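Local coordinates for ABC transporter, periplasmic substrate-binding protein (Thermotoga maritima, PDB 2HPG), which probably captures a solute in the periplasm and passes it to the membrane part of a tripartite ATP-independent (TRAP) transporter, at residues A[97-100]-A[101-105]; A[288-291]-A[292-295]. All coordinates share one frame; numbering follows the deposited sequence.

Contact 1 of 2, residues A[97-100]-A[101-105]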
ATOM      1  N   GLY A  97      -6.428   5.809  14.906  1.00 22.61           N
ATOM      2  CA  GLY A  97      -5.859   5.706  16.252  1.00 22.63           C
ATOM      3  C   GLY A  97      -4.592   4.879  16.403  1.00 22.72           C
ATOM      4  O   GLY A  97      -4.111   4.678  17.521  1.00 22.88           O
ATOM      5  N   ALA A  98      -4.062   4.377  15.293  1.00 21.90           N
ATOM      6  CA  ALA A  98      -2.862   3.543  15.333  1.00 21.69           C
ATOM      7  C   ALA A  98      -1.655   4.450  15.441  1.00 21.25           C
ATOM      8  O   ALA A  98      -1.526   5.417  14.686  1.00 20.31           O
ATOM      9  CB  ALA A  98      -2.759   2.693  14.096  1.00 21.07           C
ATOM     10  N   LYS A  99      -0.799   4.158  16.415  1.00 21.22           N
ATOM     11  CA  LYS A  99       0.416   4.941  16.631  1.00 21.79           C
ATOM     12  C   LYS A  99       1.675   4.094  16.738  1.00 21.70           C
ATOM     13  O   LYS A  99       2.742   4.644  16.970  1.00 23.30           O
ATOM     14  CB  LYS A  99       0.285   5.803  17.899  1.00 21.90           C
ATOM     15  CG  LYS A  99      -0.820   6.826  17.853  1.00 22.17           C
ATOM     16  CD  LYS A  99      -0.452   8.012  16.986  1.00 22.07           C
ATOM     17  CE  LYS A  99      -1.687   8.669  16.439  1.00 24.52           C
ATOM     18  NZ  LYS A  99      -1.358   9.964  15.813  1.00 23.81           N
ATOM     19  N   THR A 100       1.555   2.776  16.599  1.00 21.73           N
ATOM     20  CA  THR A 100       2.706   1.852  16.543  1.00 21.09           C
ATOM     21  C   THR A 100       2.417   0.784  15.492  1.00 20.82           C
ATOM     22  O   THR A 100       1.274   0.624  15.098  1.00 20.25           O
ATOM     23  CB  THR A 100       2.938   1.151  17.863  1.00 21.03           C
ATOM     24  OG1 THR A 100       1.901   0.179  18.094  1.00 19.06           O
ATOM     25  CG2 THR A 100       2.962   2.173  19.007  1.00 21.59           C
ATOM     26  N   PRO A 101       3.447   0.063  15.017  1.00 21.40           N
ATOM     27  CA  PRO A 101       3.224  -1.076  14.095  1.00 21.70           C
ATOM     28  C   PRO A 101       2.170  -2.090  14.562  1.00 22.39           C
ATOM     29  O   PRO A 101       1.232  -2.369  13.827  1.00 21.30           O
ATOM     30  CB  PRO A 101       4.623  -1.703  13.979  1.00 21.89           C
ATOM     31  CG  PRO A 101       5.543  -0.501  14.137  1.00 21.20           C
ATOM     32  CD  PRO A 101       4.887   0.310  15.228  1.00 21.55           C
ATOM     33  N   GLU A 102       2.307  -2.606  15.776  1.00 23.42           N
ATOM     34  CA  GLU A 102       1.342  -3.574  16.311  1.00 24.19           C
ATOM     35  C   GLU A 102      -0.075  -2.998  16.374  1.00 24.23           C
ATOM     36  O   GLU A 102      -1.046  -3.684  16.062  1.00 26.03           O
ATOM     37  CB  GLU A 102       1.766  -4.075  17.693  1.00 24.83           C
ATOM     38  CG  GLU A 102       3.084  -4.854  17.726  1.00 27.78           C
ATOM     39  CD  GLU A 102       4.346  -3.971  17.866  1.00 32.10           C
ATOM     40  OE1 GLU A 102       4.276  -2.705  17.802  1.00 32.21           O
ATOM     41  OE2 GLU A 102       5.439  -4.571  18.037  1.00 35.32           O
ATOM     42  N   GLU A 103      -0.195  -1.739  16.761  1.00 24.36           N
ATOM     43  CA  GLU A 103      -1.492  -1.052  16.757  1.00 23.84           C
ATOM     44  C   GLU A 103      -2.097  -0.914  15.362  1.00 24.11           C
ATOM     45  O   GLU A 103      -3.319  -0.960  15.197  1.00 22.71           O
ATOM     46  CB  GLU A 103      -1.364   0.346  17.386  1.00 24.03           C
ATOM     47  CG  GLU A 103      -1.172   0.330  18.894  1.00 22.49           C
ATOM     48  CD  GLU A 103      -1.088   1.716  19.515  1.00 23.68           C
ATOM     49  OE1 GLU A 103      -1.257   2.737  18.822  1.00 23.90           O
ATOM     50  OE2 GLU A 103      -0.859   1.786  20.732  1.00 26.80           O
ATOM     51  N   ALA A 104      -1.242  -0.709  14.363  1.00 23.85           N
ATOM     52  CA  ALA A 104      -1.694  -0.576  12.972  1.00 24.35           C
ATOM     53  C   ALA A 104      -2.366  -1.872  12.480  1.00 24.10           C
ATOM     54  O   ALA A 104      -3.446  -1.819  11.900  1.00 24.34           O
ATOM     55  CB  ALA A 104      -0.507  -0.189  12.060  1.00 23.20           C
ATOM     56  N   ILE A 105      -1.726  -3.012  12.754  1.00 24.51           N
ATOM     57  CA  ILE A 105      -2.248  -4.346  12.440  1.00 25.43           C
ATOM     58  C   ILE A 105      -3.542  -4.645  13.175  1.00 26.41           C
ATOM     59  O   ILE A 105      -4.459  -5.241  12.606  1.00 26.34           O
ATOM     60  CB  ILE A 105      -1.225  -5.463  12.828  1.00 25.25           C
ATOM     61  CG1 ILE A 105       0.009  -5.442  11.913  1.00 25.37           C
ATOM     62  CG2 ILE A 105      -1.874  -6.859  12.820  1.00 24.94           C
ATOM     63  CD1 ILE A 105      -0.290  -5.320  10.415  1.00 25.00           C
TER
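With chi1 at 72°, Thr100 OG1 sits between its own backbone N and carbonyl carbon, where it meets Glu103 N. Glu103 CG stands anti to the carbonyl carbon and the chain then runs extended, which carries the carboxylate back past the threonine to Lys99. Thr100 is the N-cap of helix 101-112, and its OG1 accepts from Glu103 N at 3.1 Å. In return, Glu103 OE1 accepts from Lys99 N at 2.8 Å. The amide meets OE1 on its anti side, 20° out of the carboxylate plane. A true capping box would use the N-cap's own amide; here the return bond lands one residue earlier. Ala104 N bonds to Thr100 O at 2.9 Å and begins the helical pattern. Ala98 CB packs on Ala104 CA at 3.6 Å. Before the turn, Gly97 ends helix 92-95 in a Schellman motif. Glu102 forms a salt bridge with Lys266 of helix 243-278, which Pro101 also touches. The chemistry is that of a helix start: two backbone amides are satisfied by side-chain oxygens, one of a hydroxyl and one of a carboxylate, and the negative charge of Glu103 probably suits the positive end of the helix dipole.

Contact 2 of 2, residues A[288-291]-A[292-295]; sequences EIDK and EAFM
Glu292 N and Asp290 OD1 both lie near one water. The amide donates to it at 3.1 Å, but the water's approach to Asp290 OD1 is too short to trust, so the bridge is doubtful. Next, Ala293 N donates to Asp290 OD1 in a weak bond of 3.3 Å. Asp290 CG is anti to the backbone N (chi1 -166°), which lays the carboxylate beside the alanine, and OD2 comes to 3.2 Å from Ala293 CB. Phe294 N reaches Asp290 O only weakly, at 3.4 Å. CE2 of its ring lies 3.6 Å from Ile289 CG2, which approaches obliquely, while Lys291 CA of the first turn meets the ring at its edge. Tyr91, Pro153 and Thr222 also touch this buried ring. With an alanine here, Ile289 CG2 would probably lose its aromatic partner and a gap would be likely to open toward Thr222 and Pro153. Last comes Met295, a selenomethionine. Its N donates to Lys291 O at 2.8 Å with an N-H...O angle of 167°, and its CE rests 3.8 Å from Lys291 CB. Asp290 is the centre of an inverse gamma turn and the N-cap of helix 291-305, and the Ile289-Phe294 pair, from N' to N4, makes the hydrophobic staple that accompanies such a cap.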
ATOM      1  N   GLU A 288      10.391  16.802  15.308  1.00 27.88           N
ATOM      2  CA  GLU A 288      10.648  18.153  14.834  1.00 27.90           C
ATOM      3  C   GLU A 288       9.593  18.669  13.857  1.00 27.71           C
ATOM      4  O   GLU A 288       9.711  19.784  13.333  1.00 27.42           O
ATOM      5  CB  GLU A 288      11.977  18.201  14.104  1.00 27.89           C
ATOM      6  CG  GLU A 288      13.185  18.049  14.985  1.00 29.53           C
ATOM      7  CD  GLU A 288      14.468  18.429  14.251  1.00 30.66           C
ATOM      8  OE1 GLU A 288      14.411  19.227  13.275  1.00 34.67           O
ATOM      9  OE2 GLU A 288      15.540  17.923  14.655  1.00 36.97           O
ATOM     10  N   ILE A 289       8.591  17.853  13.568  1.00 27.32           N
ATOM     11  CA  ILE A 289       7.636  18.186  12.523  1.00 26.73           C
ATOM     12  C   ILE A 289       6.289  18.449  13.152  1.00 27.00           C
ATOM     13  O   ILE A 289       5.879  17.761  14.082  1.00 26.12           O
ATOM     14  CB  ILE A 289       7.559  17.059  11.462  1.00 26.76           C
ATOM     15  CG1 ILE A 289       8.918  16.953  10.739  1.00 25.86           C
ATOM     16  CG2 ILE A 289       6.437  17.330  10.474  1.00 27.28           C
ATOM     17  CD1 ILE A 289       9.102  15.724   9.867  1.00 25.10           C
ATOM     18  N   ASP A 290       5.615  19.467  12.630  1.00 27.15           N
ATOM     19  CA  ASP A 290       4.280  19.812  13.080  1.00 27.59           C
ATOM     20  C   ASP A 290       3.267  18.841  12.457  1.00 27.48           C
ATOM     21  O   ASP A 290       2.592  19.201  11.510  1.00 27.70           O
ATOM     22  CB  ASP A 290       3.971  21.245  12.654  1.00 27.36           C
ATOM     23  CG  ASP A 290       2.767  21.806  13.361  1.00 28.32           C
ATOM     24  OD1 ASP A 290       2.104  21.053  14.114  1.00 25.59           O
ATOM     25  OD2 ASP A 290       2.498  23.015  13.171  1.00 29.23           O
ATOM     26  N   LYS A 291       3.182  17.612  12.979  1.00 27.73           N
ATOM     27  CA  LYS A 291       2.351  16.569  12.354  1.00 27.47           C
ATOM     28  C   LYS A 291       0.855  16.890  12.473  1.00 27.96           C
ATOM     29  O   LYS A 291       0.091  16.629  11.554  1.00 27.78           O
ATOM     30  CB  LYS A 291       2.666  15.179  12.921  1.00 27.69           C
ATOM     31  CG  LYS A 291       4.017  14.614  12.418  1.00 26.76           C
ATOM     32  CD  LYS A 291       4.311  13.204  12.961  1.00 27.73           C
ATOM     33  CE  LYS A 291       3.626  12.112  12.153  1.00 25.55           C
ATOM     34  NZ  LYS A 291       3.838  10.785  12.757  1.00 24.41           N
ATOM     35  N   GLU A 292       0.449  17.498  13.587  1.00 27.98           N
ATOM     36  CA  GLU A 292      -0.935  17.972  13.735  1.00 27.38           C
ATOM     37  C   GLU A 292      -1.322  18.972  12.637  1.00 26.78           C
ATOM     38  O   GLU A 292      -2.433  18.924  12.112  1.00 27.04           O
ATOM     39  CB  GLU A 292      -1.144  18.569  15.144  1.00 28.49           C
ATOM     40  CG  GLU A 292      -2.537  19.185  15.426  1.00 29.34           C
ATOM     41  CD  GLU A 292      -3.692  18.178  15.465  1.00 33.42           C
ATOM     42  OE1 GLU A 292      -3.454  16.954  15.458  1.00 36.37           O
ATOM     43  OE2 GLU A 292      -4.862  18.624  15.510  1.00 34.80           O
ATOM     44  N   ALA A 293      -0.421  19.868  12.265  1.00 25.99           N
ATOM     45  CA  ALA A 293      -0.701  20.806  11.184  1.00 25.68           C
ATOM     46  C   ALA A 293      -0.950  20.058   9.859  1.00 25.49           C
ATOM     47  O   ALA A 293      -1.800  20.464   9.048  1.00 24.85           O
ATOM     48  CB  ALA A 293       0.440  21.789  11.019  1.00 25.98           C
ATOM     49  N   PHE A 294      -0.211  18.968   9.650  1.00 25.24           N
ATOM     50  CA  PHE A 294      -0.347  18.157   8.428  1.00 25.41           C
ATOM     51  C   PHE A 294      -1.649  17.359   8.469  1.00 25.89           C
ATOM     52  O   PHE A 294      -2.375  17.297   7.476  1.00 25.68           O
ATOM     53  CB  PHE A 294       0.860  17.231   8.247  1.00 25.08           C
ATOM     54  CG  PHE A 294       2.071  17.921   7.696  1.00 24.64           C
ATOM     55  CD1 PHE A 294       2.166  18.211   6.356  1.00 24.86           C
ATOM     56  CD2 PHE A 294       3.127  18.273   8.526  1.00 25.92           C
ATOM     57  CE1 PHE A 294       3.283  18.856   5.843  1.00 25.84           C
ATOM     58  CE2 PHE A 294       4.257  18.901   8.018  1.00 24.40           C
ATOM     59  CZ  PHE A 294       4.333  19.196   6.677  1.00 25.42           C
HETATM   60  N   MSE A 295      -1.945  16.770   9.619  1.00 26.70           N
HETATM   61  CA  MSE A 295      -3.195  16.048   9.795  1.00 28.17           C
HETATM   62  C   MSE A 295      -4.388  16.951   9.522  1.00 28.27           C
HETATM   63  O   MSE A 295      -5.366  16.523   8.904  1.00 27.56           O
HETATM   64  CB  MSE A 295      -3.270  15.450  11.188  1.00 28.26           C
HETATM   65  CG  MSE A 295      -2.303  14.310  11.370  1.00 29.49           C
HETATM   66 SE   MSE A 295      -2.160  13.575  13.133  0.75 31.79          SE
HETATM   67  CE  MSE A 295      -0.345  12.858  13.000  1.00 30.83           C
TER
HETATM   68  O   HOH W   1       2.239  19.131  15.583  1.00 32.76           O

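How the contacts relate
Contact 1 and contact 2 are both helix starts, one at helix 101-112 and the other at helix 291-305. Contact 1 comes first along the chain, and the centres of the two contacts are about 18 Å apart. Their edges still touch: Lys99 NZ packs 4.2 Å from Met295 CE. Helix 92-95 joins them, since Asp94 forms a salt bridge with Lys99 and also touches Met295, which meets Phe95 as well. The caps differ in kind, hydroxyl in the first and carboxylate in the second. The centre of contact 1 lies about 15 Å from the centre of the chain and that of contact 2 about 22 Å, so contact 2 is the more peripheral.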